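Local structure of single-stranded DNA-binding protein WHY1, chloroplastic (Arabidopsis thaliana, 4KOO) at residues P29-L34 with W161-N166; E110-G115 with S134-I139; H118-S123 with A142-L147. The protein binds single-stranded DNA as a homotetramer, guarding plastid genome stability in chloroplasts and modulating telomere length in the nucleus. All blocks are in the same frame, centred on the assembly; numbering follows the deposited sequence.

Contact 1. Residues P29-L34 with W161-N166; sequences PEFVAL and WHAFAN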
ATOM      1  N   PRO A  29     -11.278 -14.594   2.548  1.00 15.42           N
ATOM      2  CA  PRO A  29     -11.297 -15.255   3.827  1.00 14.98           C
ATOM      3  C   PRO A  29     -12.758 -15.566   4.209  1.00 23.93           C
ATOM      4  O   PRO A  29     -13.633 -14.903   3.682  1.00 20.69           O
ATOM      5  CB  PRO A  29     -10.739 -14.202   4.758  1.00 16.22           C
ATOM      6  CG  PRO A  29     -10.987 -12.926   4.100  1.00 20.85           C
ATOM      7  CD  PRO A  29     -10.882 -13.172   2.658  1.00 19.79           C
ATOM      8  N   GLU A  30     -12.967 -16.570   5.058  1.00 20.56           N
ATOM      9  CA  GLU A  30     -14.270 -16.866   5.660  1.00 23.36           C
ATOM     10  C   GLU A  30     -14.333 -16.394   7.099  1.00 25.89           C
ATOM     11  O   GLU A  30     -13.331 -16.429   7.825  1.00 24.66           O
ATOM     12  CB  GLU A  30     -14.513 -18.357   5.596  1.00 23.81           C
ATOM     13  CG  GLU A  30     -14.438 -18.911   4.195  1.00 26.67           C
ATOM     14  CD  GLU A  30     -14.689 -20.406   4.116  1.00 37.33           C
ATOM     15  OE1 GLU A  30     -14.770 -21.061   5.177  1.00 42.96           O
ATOM     16  OE2 GLU A  30     -14.785 -20.922   2.987  1.00 46.58           O
ATOM     17  N   PHE A  31     -15.515 -15.923   7.506  1.00 26.65           N
ATOM     18  CA  PHE A  31     -15.775 -15.511   8.876  1.00 23.65           C
ATOM     19  C   PHE A  31     -17.000 -16.272   9.419  1.00 34.53           C
ATOM     20  O   PHE A  31     -17.812 -16.795   8.658  1.00 28.97           O
ATOM     21  CB  PHE A  31     -16.108 -14.033   8.938  1.00 26.74           C
ATOM     22  CG  PHE A  31     -14.963 -13.129   8.608  1.00 30.41           C
ATOM     23  CD1 PHE A  31     -14.678 -12.806   7.297  1.00 30.89           C
ATOM     24  CD2 PHE A  31     -14.184 -12.588   9.610  1.00 28.66           C
ATOM     25  CE1 PHE A  31     -13.632 -11.967   6.997  1.00 34.62           C
ATOM     26  CE2 PHE A  31     -13.146 -11.729   9.310  1.00 26.44           C
ATOM     27  CZ  PHE A  31     -12.864 -11.435   8.007  1.00 19.64           C
ATOM     28  N   VAL A  32     -17.106 -16.326  10.733  1.00 32.16           N
ATOM     29  CA  VAL A  32     -18.309 -16.844  11.385  1.00 39.62           C
ATOM     30  C   VAL A  32     -18.906 -15.742  12.236  1.00 45.56           C
ATOM     31  O   VAL A  32     -18.184 -14.893  12.761  1.00 42.59           O
ATOM     32  CB  VAL A  32     -17.999 -18.037  12.293  1.00 36.24           C
ATOM     33  CG1 VAL A  32     -17.394 -19.169  11.505  1.00 38.62           C
ATOM     34  CG2 VAL A  32     -17.082 -17.614  13.424  1.00 47.06           C
ATOM     35  N   ALA A  33     -20.230 -15.745  12.359  1.00 51.38           N
ATOM     36  CA  ALA A  33     -20.907 -14.898  13.329  1.00 52.38           C
ATOM     37  C   ALA A  33     -20.747 -15.507  14.717  1.00 54.04           C
ATOM     38  O   ALA A  33     -20.766 -16.725  14.876  1.00 60.77           O
ATOM     39  CB  ALA A  33     -22.361 -14.774  12.979  1.00 58.04           C
ATOM     40  N   LEU A  34     -20.557 -14.668  15.725  1.00 60.56           N
ATOM     41  CA  LEU A  34     -20.487 -15.166  17.094  1.00 70.85           C
ATOM     42  C   LEU A  34     -21.805 -14.852  17.791  1.00 68.62           C
ATOM     43  O   LEU A  34     -22.613 -14.070  17.282  1.00 69.73           O
ATOM     44  CB  LEU A  34     -19.303 -14.549  17.848  1.00 68.46           C
ATOM     45  CG  LEU A  34     -17.964 -15.276  17.695  1.00 60.25           C
ATOM     46  CD1 LEU A  34     -17.706 -15.601  16.238  1.00 61.07           C
ATOM     47  CD2 LEU A  34     -16.816 -14.447  18.262  1.00 52.57           C
ATOM     48  N   TRP A 161      -7.367  -8.397   7.649  1.00 12.60           N
ATOM     49  CA  TRP A 161      -6.964  -7.154   8.290  1.00 10.15           C
ATOM     50  C   TRP A 161      -7.585  -5.920   7.629  1.00 14.32           C
ATOM     51  O   TRP A 161      -7.673  -4.842   8.229  1.00 14.04           O
ATOM     52  CB  TRP A 161      -5.445  -7.054   8.423  1.00 12.52           C
ATOM     53  CG  TRP A 161      -4.886  -7.846   9.603  1.00 12.71           C
ATOM     54  CD1 TRP A 161      -5.420  -8.990  10.152  1.00 13.37           C
ATOM     55  CD2 TRP A 161      -3.708  -7.555  10.366  1.00 10.88           C
ATOM     56  NE1 TRP A 161      -4.638  -9.429  11.181  1.00 12.22           N
ATOM     57  CE2 TRP A 161      -3.594  -8.557  11.354  1.00 11.66           C
ATOM     58  CE3 TRP A 161      -2.724  -6.554  10.303  1.00 11.00           C
ATOM     59  CZ2 TRP A 161      -2.554  -8.575  12.272  1.00 16.04           C
ATOM     60  CZ3 TRP A 161      -1.697  -6.559  11.225  1.00 13.31           C
ATOM     61  CH2 TRP A 161      -1.612  -7.558  12.203  1.00 13.25           C
ATOM     62  N   HIS A 162      -7.996  -6.084   6.381  1.00 13.91           N
ATOM     63  CA  HIS A 162      -8.785  -5.084   5.662  0.59 18.77           C
ATOM     64  C   HIS A 162     -10.089  -4.816   6.349  1.00 23.07           C
ATOM     65  O   HIS A 162     -10.546  -3.666   6.474  1.00 23.31           O
ATOM     66  CB  HIS A 162      -9.105  -5.617   4.261  0.59 25.55           C
ATOM     67  CG  HIS A 162     -10.146  -6.710   4.232  0.59 25.65           C
ATOM     68  ND1 HIS A 162      -9.937  -7.982   4.745  0.59 13.68           N
ATOM     69  CD2 HIS A 162     -11.398  -6.718   3.704  0.59 20.61           C
ATOM     70  CE1 HIS A 162     -11.016  -8.711   4.531  0.59 24.25           C
ATOM     71  NE2 HIS A 162     -11.914  -7.965   3.903  0.59 19.59           N
ATOM     72  N   ALA A 163     -10.712  -5.909   6.791  1.00 21.76           N
ATOM     73  CA  ALA A 163     -11.999  -5.856   7.434  1.00 26.05           C
ATOM     74  C   ALA A 163     -11.832  -5.144   8.743  1.00 25.77           C
ATOM     75  O   ALA A 163     -12.669  -4.318   9.100  1.00 27.77           O
ATOM     76  CB  ALA A 163     -12.567  -7.271   7.653  1.00 29.99           C
ATOM     77  N   PHE A 164     -10.728  -5.407   9.439  1.00 21.82           N
ATOM     78  CA  PHE A 164     -10.414  -4.647  10.647  1.00 18.33           C
ATOM     79  C   PHE A 164     -10.226  -3.191  10.332  1.00 22.71           C
ATOM     80  O   PHE A 164     -10.813  -2.288  10.995  1.00 20.50           O
ATOM     81  CB  PHE A 164      -9.154  -5.175  11.355  1.00 20.38           C
ATOM     82  CG  PHE A 164      -8.464  -4.146  12.240  1.00 23.32           C
ATOM     83  CD1 PHE A 164      -8.877  -3.919  13.541  1.00 26.06           C
ATOM     84  CD2 PHE A 164      -7.433  -3.406  11.772  1.00 20.62           C
ATOM     85  CE1 PHE A 164      -8.245  -2.977  14.336  1.00 18.52           C
ATOM     86  CE2 PHE A 164      -6.782  -2.458  12.570  1.00 21.03           C
ATOM     87  CZ  PHE A 164      -7.194  -2.256  13.867  1.00 27.32           C
ATOM     88  N   ALA A 165      -9.391  -2.933   9.326  1.00 21.51           N
ATOM     89  CA  ALA A 165      -8.990  -1.560   9.032  1.00 19.19           C
ATOM     90  C   ALA A 165     -10.196  -0.726   8.675  1.00 27.69           C
ATOM     91  O   ALA A 165     -10.292   0.454   9.040  1.00 23.05           O
ATOM     92  CB  ALA A 165      -7.955  -1.499   7.850  1.00 21.23           C
ATOM     93  N   ASN A 166     -11.111  -1.346   7.949  1.00 25.75           N
ATOM     94  CA  ASN A 166     -12.240  -0.616   7.413  1.00 29.42           C
ATOM     95  C   ASN A 166     -13.425  -0.537   8.371  1.00 34.96           C
ATOM     96  O   ASN A 166     -14.437   0.104   8.055  1.00 39.58           O
ATOM     97  CB  ASN A 166     -12.634  -1.212   6.042  1.00 32.81           C
ATOM     98  CG  ASN A 166     -11.737  -0.714   4.926  1.00 41.80           C
ATOM     99  OD1 ASN A 166     -10.632  -1.226   4.724  1.00 42.49           O
ATOM    100  ND2 ASN A 166     -12.192   0.316   4.210  1.00 52.56           N
TER

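Contact 2. Residues E110-G115 with S134-I139; sequences EPLPDG and SIYIPI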
ATOM      1  N   GLU A 110      10.613 -19.569 -11.182  1.00 15.05           N
ATOM      2  CA  GLU A 110      12.046 -19.340 -11.337  1.00 16.10           C
ATOM      3  C   GLU A 110      12.287 -18.293 -12.395  1.00 19.98           C
ATOM      4  O   GLU A 110      11.490 -18.145 -13.311  1.00 19.09           O
ATOM      5  CB  GLU A 110      12.761 -20.608 -11.802  1.00 20.21           C
ATOM      6  CG  GLU A 110      12.571 -21.776 -10.874  1.00 24.08           C
ATOM      7  CD  GLU A 110      13.375 -22.991 -11.277  1.00 35.00           C
ATOM      8  OE1 GLU A 110      14.280 -22.871 -12.135  1.00 31.36           O
ATOM      9  OE2 GLU A 110      13.090 -24.071 -10.715  1.00 29.15           O
ATOM     10  N   PRO A 111      13.427 -17.610 -12.299  1.00 22.13           N
ATOM     11  CA  PRO A 111      13.813 -16.695 -13.375  1.00 17.57           C
ATOM     12  C   PRO A 111      14.054 -17.458 -14.661  1.00 19.67           C
ATOM     13  O   PRO A 111      14.437 -18.627 -14.655  1.00 18.34           O
ATOM     14  CB  PRO A 111      15.107 -16.047 -12.857  1.00 21.40           C
ATOM     15  CG  PRO A 111      15.642 -16.941 -11.836  1.00 22.86           C
ATOM     16  CD  PRO A 111      14.427 -17.637 -11.209  1.00 18.46           C
ATOM     17  N   LEU A 112      13.776 -16.795 -15.776  1.00 19.32           N
ATOM     18  CA  LEU A 112      14.093 -17.332 -17.075  1.00 29.53           C
ATOM     19  C   LEU A 112      15.593 -17.312 -17.301  1.00 24.73           C
ATOM     20  O   LEU A 112      16.301 -16.387 -16.863  1.00 23.06           O
ATOM     21  CB  LEU A 112      13.416 -16.519 -18.185  1.00 26.03           C
ATOM     22  CG  LEU A 112      11.904 -16.689 -18.298  1.00 24.16           C
ATOM     23  CD1 LEU A 112      11.295 -15.672 -19.262  1.00 29.71           C
ATOM     24  CD2 LEU A 112      11.539 -18.097 -18.742  1.00 26.52           C
ATOM     25  N   PRO A 113      16.084 -18.334 -18.006  1.00 31.90           N
ATOM     26  CA  PRO A 113      17.495 -18.420 -18.401  1.00 43.82           C
ATOM     27  C   PRO A 113      17.921 -17.155 -19.154  1.00 33.67           C
ATOM     28  O   PRO A 113      17.267 -16.760 -20.117  1.00 45.66           O
ATOM     29  CB  PRO A 113      17.529 -19.637 -19.346  1.00 41.47           C
ATOM     30  CG  PRO A 113      16.316 -20.399 -19.058  1.00 43.12           C
ATOM     31  CD  PRO A 113      15.279 -19.419 -18.586  1.00 39.63           C
ATOM     32  N   ASP A 114      18.997 -16.535 -18.688  1.00 35.45           N
ATOM     33  CA  ASP A 114      19.533 -15.286 -19.255  1.00 38.52           C
ATOM     34  C   ASP A 114      18.468 -14.284 -19.716  1.00 43.81           C
ATOM     35  O   ASP A 114      18.673 -13.573 -20.700  1.00 44.04           O
ATOM     36  CB  ASP A 114      20.536 -15.564 -20.399  1.00 50.21           C
ATOM     37  CG  ASP A 114      21.835 -16.225 -19.909  1.00 56.11           C
ATOM     38  OD1 ASP A 114      22.805 -15.508 -19.503  1.00 45.10           O
ATOM     39  OD2 ASP A 114      21.880 -17.474 -19.960  1.00 45.70           O
ATOM     40  N   GLY A 115      17.357 -14.197 -18.989  1.00 29.20           N
ATOM     41  CA  GLY A 115      16.345 -13.225 -19.309  1.00 36.12           C
ATOM     42  C   GLY A 115      15.862 -12.545 -18.047  1.00 35.86           C
ATOM     43  O   GLY A 115      16.217 -12.932 -16.937  1.00 35.28           O
ATOM     44  N   SER A 134       2.419 -31.663 -16.947  1.00 24.80           N
ATOM     45  CA  SER A 134       2.978 -30.376 -16.502  1.00 21.96           C
ATOM     46  C   SER A 134       2.598 -29.270 -17.489  1.00 27.78           C
ATOM     47  O   SER A 134       2.515 -29.500 -18.709  1.00 22.81           O
ATOM     48  CB  SER A 134       4.490 -30.456 -16.324  1.00 27.77           C
ATOM     49  OG  SER A 134       5.133 -30.535 -17.573  1.00 36.29           O
ATOM     50  N   ILE A 135       2.330 -28.078 -16.953  1.00 19.37           N
ATOM     51  CA  ILE A 135       2.050 -26.900 -17.779  1.00 18.80           C
ATOM     52  C   ILE A 135       3.043 -25.792 -17.405  1.00 19.18           C
ATOM     53  O   ILE A 135       3.189 -25.447 -16.231  1.00 17.43           O
ATOM     54  CB  ILE A 135       0.628 -26.385 -17.624  1.00 21.18           C
ATOM     55  CG1 ILE A 135      -0.403 -27.441 -18.045  1.00 22.16           C
ATOM     56  CG2 ILE A 135       0.407 -25.156 -18.556  1.00 18.12           C
ATOM     57  CD1 ILE A 135      -1.822 -27.117 -17.674  1.00 24.37           C
ATOM     58  N   TYR A 136       3.720 -25.272 -18.413  1.00 16.07           N
ATOM     59  CA  TYR A 136       4.738 -24.249 -18.276  1.00 16.36           C
ATOM     60  C   TYR A 136       4.265 -22.943 -18.894  1.00 21.01           C
ATOM     61  O   TYR A 136       3.712 -22.928 -19.998  1.00 22.21           O
ATOM     62  CB  TYR A 136       5.974 -24.740 -19.001  1.00 19.00           C
ATOM     63  CG  TYR A 136       7.138 -23.793 -19.088  1.00 17.21           C
ATOM     64  CD1 TYR A 136       7.170 -22.783 -20.039  1.00 21.00           C
ATOM     65  CD2 TYR A 136       8.223 -23.924 -18.242  1.00 19.44           C
ATOM     66  CE1 TYR A 136       8.224 -21.942 -20.127  1.00 23.28           C
ATOM     67  CE2 TYR A 136       9.299 -23.109 -18.363  1.00 23.62           C
ATOM     68  CZ  TYR A 136       9.293 -22.113 -19.291  1.00 24.65           C
ATOM     69  OH  TYR A 136      10.377 -21.274 -19.369  1.00 29.92           O
ATOM     70  N   ILE A 137       4.447 -21.836 -18.187  1.00 18.04           N
ATOM     71  CA  ILE A 137       4.140 -20.543 -18.810  1.00 20.10           C
ATOM     72  C   ILE A 137       5.196 -19.483 -18.502  1.00 19.64           C
ATOM     73  O   ILE A 137       5.594 -19.278 -17.352  1.00 18.88           O
ATOM     74  CB  ILE A 137       2.745 -20.059 -18.454  1.00 20.22           C
ATOM     75  CG1 ILE A 137       2.350 -18.847 -19.316  1.00 21.44           C
ATOM     76  CG2 ILE A 137       2.621 -19.718 -17.003  1.00 18.23           C
ATOM     77  CD1 ILE A 137       0.902 -18.470 -19.170  1.00 19.83           C
ATOM     78  N   PRO A 138       5.672 -18.806 -19.547  1.00 16.58           N
ATOM     79  CA  PRO A 138       6.626 -17.725 -19.332  1.00 18.18           C
ATOM     80  C   PRO A 138       5.867 -16.443 -18.985  1.00 18.23           C
ATOM     81  O   PRO A 138       4.718 -16.250 -19.405  1.00 22.52           O
ATOM     82  CB  PRO A 138       7.300 -17.593 -20.694  1.00 21.32           C
ATOM     83  CG  PRO A 138       6.204 -17.937 -21.645  1.00 20.78           C
ATOM     84  CD  PRO A 138       5.435 -19.049 -20.986  1.00 23.47           C
ATOM     85  N   ILE A 139       6.513 -15.614 -18.183  1.00 18.14           N
ATOM     86  CA  ILE A 139       5.945 -14.396 -17.632  1.00 18.44           C
ATOM     87  C   ILE A 139       7.002 -13.330 -17.859  1.00 17.19           C
ATOM     88  O   ILE A 139       8.133 -13.496 -17.451  1.00 18.19           O
ATOM     89  CB  ILE A 139       5.754 -14.529 -16.074  1.00 17.25           C
ATOM     90  CG1 ILE A 139       5.000 -15.827 -15.699  1.00 20.90           C
ATOM     91  CG2 ILE A 139       5.008 -13.363 -15.493  1.00 19.18           C
ATOM     92  CD1 ILE A 139       3.579 -15.872 -16.094  1.00 24.23           C
TER

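Contact 3. Residues H118-S123 with A142-L147; sequences HFFNLS and AEFAVL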
ATOM      1  N   HIS A 118      10.244 -14.575 -15.816  1.00 17.25           N
ATOM      2  CA  HIS A 118      10.145 -15.735 -14.928  1.00 16.11           C
ATOM      3  C   HIS A 118       9.318 -16.750 -15.669  1.00 20.49           C
ATOM      4  O   HIS A 118       8.688 -16.431 -16.675  1.00 20.30           O
ATOM      5  CB  HIS A 118       9.425 -15.390 -13.619  1.00 16.82           C
ATOM      6  CG  HIS A 118      10.299 -14.789 -12.570  1.00 14.68           C
ATOM      7  ND1 HIS A 118      10.798 -13.512 -12.663  1.00 19.23           N
ATOM      8  CD2 HIS A 118      10.819 -15.311 -11.429  1.00 18.64           C
ATOM      9  CE1 HIS A 118      11.555 -13.253 -11.608  1.00 20.50           C
ATOM     10  NE2 HIS A 118      11.586 -14.329 -10.842  1.00 18.14           N
ATOM     11  N   PHE A 119       9.323 -17.981 -15.179  1.00 20.39           N
ATOM     12  CA  PHE A 119       8.284 -18.923 -15.541  1.00 15.13           C
ATOM     13  C   PHE A 119       7.583 -19.479 -14.318  1.00 16.21           C
ATOM     14  O   PHE A 119       8.139 -19.508 -13.221  1.00 14.27           O
ATOM     15  CB  PHE A 119       8.820 -20.021 -16.442  1.00 18.34           C
ATOM     16  CG  PHE A 119       9.718 -21.017 -15.758  1.00 21.24           C
ATOM     17  CD1 PHE A 119       9.192 -22.091 -15.051  1.00 22.58           C
ATOM     18  CD2 PHE A 119      11.097 -20.902 -15.862  1.00 19.84           C
ATOM     19  CE1 PHE A 119      10.048 -23.022 -14.447  1.00 24.02           C
ATOM     20  CE2 PHE A 119      11.940 -21.816 -15.267  1.00 25.28           C
ATOM     21  CZ  PHE A 119      11.417 -22.883 -14.566  1.00 26.93           C
ATOM     22  N   PHE A 120       6.338 -19.903 -14.521  1.00 16.83           N
ATOM     23  CA  PHE A 120       5.624 -20.747 -13.584  1.00 14.50           C
ATOM     24  C   PHE A 120       5.485 -22.122 -14.253  1.00 16.30           C
ATOM     25  O   PHE A 120       5.111 -22.236 -15.423  1.00 18.18           O
ATOM     26  CB  PHE A 120       4.215 -20.252 -13.323  1.00 16.99           C
ATOM     27  CG  PHE A 120       4.114 -19.069 -12.404  1.00 19.86           C
ATOM     28  CD1 PHE A 120       4.925 -17.973 -12.556  1.00 30.86           C
ATOM     29  CD2 PHE A 120       3.170 -19.057 -11.388  1.00 26.65           C
ATOM     30  CE1 PHE A 120       4.809 -16.888 -11.692  1.00 26.09           C
ATOM     31  CE2 PHE A 120       3.047 -17.974 -10.525  1.00 26.98           C
ATOM     32  CZ  PHE A 120       3.865 -16.892 -10.683  1.00 24.96           C
ATOM     33  N   ASN A 121       5.788 -23.167 -13.512  1.00 15.19           N
ATOM     34  CA  ASN A 121       5.552 -24.510 -14.031  1.00 15.14           C
ATOM     35  C   ASN A 121       4.766 -25.295 -13.009  1.00 14.09           C
ATOM     36  O   ASN A 121       5.194 -25.375 -11.844  1.00 19.22           O
ATOM     37  CB  ASN A 121       6.880 -25.191 -14.296  1.00 20.51           C
ATOM     38  CG  ASN A 121       6.717 -26.505 -15.039  1.00 25.40           C
ATOM     39  OD1 ASN A 121       6.555 -26.517 -16.256  1.00 22.02           O
ATOM     40  ND2 ASN A 121       6.691 -27.609 -14.296  1.00 21.76           N
ATOM     41  N   LEU A 122       3.636 -25.866 -13.425  1.00 15.99           N
ATOM     42  CA  LEU A 122       2.815 -26.680 -12.538  1.00 12.99           C
ATOM     43  C   LEU A 122       2.849 -28.107 -13.036  1.00 19.80           C
ATOM     44  O   LEU A 122       2.481 -28.371 -14.186  1.00 15.73           O
ATOM     45  CB  LEU A 122       1.376 -26.231 -12.537  1.00 14.34           C
ATOM     46  CG  LEU A 122       0.400 -27.020 -11.690  1.00 14.73           C
ATOM     47  CD1 LEU A 122       0.875 -27.205 -10.259  1.00 15.70           C
ATOM     48  CD2 LEU A 122      -0.974 -26.382 -11.752  1.00 18.15           C
ATOM     49  N   SER A 123       3.296 -29.007 -12.163  1.00 16.18           N
ATOM     50  CA  SER A 123       3.342 -30.423 -12.470  1.00 17.16           C
ATOM     51  C   SER A 123       2.390 -31.149 -11.560  1.00 17.21           C
ATOM     52  O   SER A 123       2.383 -30.940 -10.342  1.00 16.49           O
ATOM     53  CB  SER A 123       4.785 -30.936 -12.292  1.00 22.10           C
ATOM     54  OG  SER A 123       4.862 -32.312 -12.600  1.00 37.36           O
ATOM     55  N   ALA A 142       7.451  -7.305 -16.690  1.00 12.25           N
ATOM     56  CA  ALA A 142       6.327  -6.394 -16.442  1.00 14.61           C
ATOM     57  C   ALA A 142       5.124  -7.152 -15.881  1.00 13.01           C
ATOM     58  O   ALA A 142       4.517  -6.701 -14.932  1.00 12.88           O
ATOM     59  CB  ALA A 142       5.928  -5.702 -17.725  1.00 14.32           C
ATOM     60  N   GLU A 143       4.817  -8.314 -16.462  1.00 12.95           N
ATOM     61  CA  GLU A 143       3.721  -9.168 -15.994  1.00 12.42           C
ATOM     62  C   GLU A 143       3.958  -9.645 -14.554  1.00 14.54           C
ATOM     63  O   GLU A 143       3.050  -9.687 -13.745  1.00 13.35           O
ATOM     64  CB  GLU A 143       3.547 -10.362 -16.936  1.00 14.58           C
ATOM     65  CG  GLU A 143       2.983 -10.001 -18.282  1.00 17.46           C
ATOM     66  CD  GLU A 143       3.086 -11.106 -19.319  1.00 23.70           C
ATOM     67  OE1 GLU A 143       3.941 -11.998 -19.166  1.00 21.42           O
ATOM     68  OE2 GLU A 143       2.331 -11.052 -20.310  1.00 23.75           O
ATOM     69  N   PHE A 144       5.207 -10.010 -14.248  1.00 12.74           N
ATOM     70  CA  PHE A 144       5.577 -10.486 -12.919  1.00 11.17           C
ATOM     71  C   PHE A 144       5.426  -9.371 -11.912  1.00 11.07           C
ATOM     72  O   PHE A 144       4.974  -9.597 -10.772  1.00 12.77           O
ATOM     73  CB  PHE A 144       7.017 -11.010 -12.947  1.00 12.23           C
ATOM     74  CG  PHE A 144       7.396 -11.810 -11.739  1.00 11.44           C
ATOM     75  CD1 PHE A 144       6.925 -13.105 -11.580  1.00 19.86           C
ATOM     76  CD2 PHE A 144       8.205 -11.276 -10.768  1.00 17.93           C
ATOM     77  CE1 PHE A 144       7.252 -13.837 -10.443  1.00 21.32           C
ATOM     78  CE2 PHE A 144       8.545 -12.022  -9.621  1.00 18.49           C
ATOM     79  CZ  PHE A 144       8.085 -13.284  -9.481  1.00 16.27           C
ATOM     80  N   ALA A 145       5.759  -8.155 -12.334  1.00 12.99           N
ATOM     81  CA  ALA A 145       5.663  -7.000 -11.469  1.00 11.85           C
ATOM     82  C   ALA A 145       4.207  -6.712 -11.128  1.00 14.80           C
ATOM     83  O   ALA A 145       3.912  -6.343  -9.997  1.00  9.89           O
ATOM     84  CB  ALA A 145       6.315  -5.757 -12.099  1.00 14.24           C
ATOM     85  N   VAL A 146       3.306  -6.894 -12.097  1.00 12.87           N
ATOM     86  CA  VAL A 146       1.863  -6.786 -11.811  1.00 11.30           C
ATOM     87  C   VAL A 146       1.409  -7.861 -10.802  1.00 11.94           C
ATOM     88  O   VAL A 146       0.660  -7.587  -9.852  1.00 11.59           O
ATOM     89  CB  VAL A 146       1.052  -6.905 -13.119  1.00 14.79           C
ATOM     90  CG1 VAL A 146      -0.460  -6.935 -12.863  1.00 12.15           C
ATOM     91  CG2 VAL A 146       1.373  -5.737 -14.019  1.00 19.77           C
ATOM     92  N   LEU A 147       1.852  -9.101 -11.018  1.00 11.62           N
ATOM     93  CA  LEU A 147       1.536 -10.169 -10.070  1.00 12.76           C
ATOM     94  C   LEU A 147       2.036  -9.816  -8.660  1.00 12.07           C
ATOM     95  O   LEU A 147       1.301  -9.959  -7.674  1.00 12.11           O
ATOM     96  CB  LEU A 147       2.089 -11.518 -10.550  1.00 14.22           C
ATOM     97  CG  LEU A 147       1.486 -12.148 -11.799  1.00 16.11           C
ATOM     98  CD1 LEU A 147       2.201 -13.439 -12.126  1.00 17.50           C
ATOM     99  CD2 LEU A 147       0.009 -12.392 -11.617  1.00 16.91           C
TER

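Contact 1. Residues P29-L34 with W161-N166
Phe31 reaches out from the end of a strand with its para carbon foremost, and CZ comes 4.2 Å from CB of Ala163 on the short helix 161-165. The methyl meets the ring obliquely, and with a single pair of carbons in contact the touch is light and purely apolar. With CG placed anti to the carbonyl carbon (chi1 -68°), the phenyl group is carried away from its own strand and across to the helix. Beside it, Pro29 brings its ring carbon CG to the imidazole, 4.2 Å from CE1 of His162 in one of the two conformers of that side chain, again at a slant to the ring. The residue types suit a narrow bridge between well-separated backbones, since Phe31 is long enough to span the distance while Ala163 is small enough to receive the ring's end. In the same conformer the CB of Ala163 lies against one face of the His162 ring, and Tyr157 of helix 141-158 stacks with that ring. The strand half belongs to strand 20-33, which pairs with strand 39-53 through backbone bonds such as that of Val32 with Lys40, and Phe9 of a second subunit packs edge-to-face with Phe31, placing this meeting of strand and helix at a subunit interface.

Contact 2. Residues E110-G115 with S134-I139
Leu112 and Tyr136 meet through their ends: methyl CD2 of the leucine, coming in at a slant to the long axis of the tyrosine, lies 3.4 Å from its phenolic OH, a van der Waals touch and not a polar one. The other methyl, CD1, rests 4.2 Å from the carbonyl O of Ile139, so the leucine fork straddles two parts of strand 131-139. A branched aliphatic chain suits this place because each methyl can serve a different neighbour. Tyr136 spans the distance because its CG stands anti to the backbone N (chi1 175°), extending the ring toward the loop; the residue is exposed, which suits a side chain ending in a hydroxyl. Further out, Phe119 of the intervening strand 118-126 stacks with the tyrosine ring and also touches Leu112, acting as a second-shell support for both partners. The loop itself is braced by a backbone hydrogen bond of 3.2 Å from Gly115 N to Leu112 O. Strand 131-139 is held to that intervening strand by backbone pairing of Ile137 with Phe120 and of Ile139 with His118. Thus the first residue of the hairpin connection between strands 103-111 and 118-126 reaches over the latter to edge strand 131-139, within one of the two four-stranded antiparallel sheets of the Whirly fold.

Contact 3. Residues H118-S123 with A142-L147
Stacking dominates where His118 and Phe144 meet: the imidazole lies flat against the phenyl ring, with centroids 3.9 Å apart and planes only 2° from parallel. The overlap is nearly complete, CZ of Phe144 standing over the centre of the imidazole and ND1 of His118 over that of the phenyl. Phe144 presents its ring because CG is anti to the backbone N (chi1 -166°), which swings the side chain from the helix to the sheet. Flat rings suit this place because they can lie face to face in the space between strand and helix. This is the packing of an antiparallel Whirly sheet against helix 141-158, segments 118-123 and 142-147 running at 65° to each other.

The remaining contacts are apolar. Phe120 comes edge to edge with Phe144, CE1 to CE1 at 4.1 Å. CZ of Phe120 also lies 4.1 Å from CD1 of Leu147, three residues after Phe144 on the helix; both Phe120 and Leu147 are buried, where side chains without polar groups need no hydrogen-bonding partners. Replacing Phe144 by alanine would probably leave the His118 ring without its stacking partner and open a gap beside Phe120. Outside this pair of segments, Phe120 packs on Phe51 of strand 39-53, while Val146 packs on Val72 of a third subunit.

In the fold
From the N terminus the chain builds its first four-stranded sheet, and residues 29-34, at the end of its second strand, are met only by residues 161-166, so contact 1 closes the longest loop, tying that sheet to the short helix 161-165. Contacts 2 and 3 both nest inside it. Residues 110-115 end one strand of the second sheet and 118-123 open the next; 134-139 then complete contact 2, joining the connection after strand 103-111 to edge strand 131-139, before 142-147 complete contact 3, joining the second sheet to helix 141-158. These two loops therefore cross, their centres 7 Å apart. Contact 1 lies on the opposite side of the chain's centre from both.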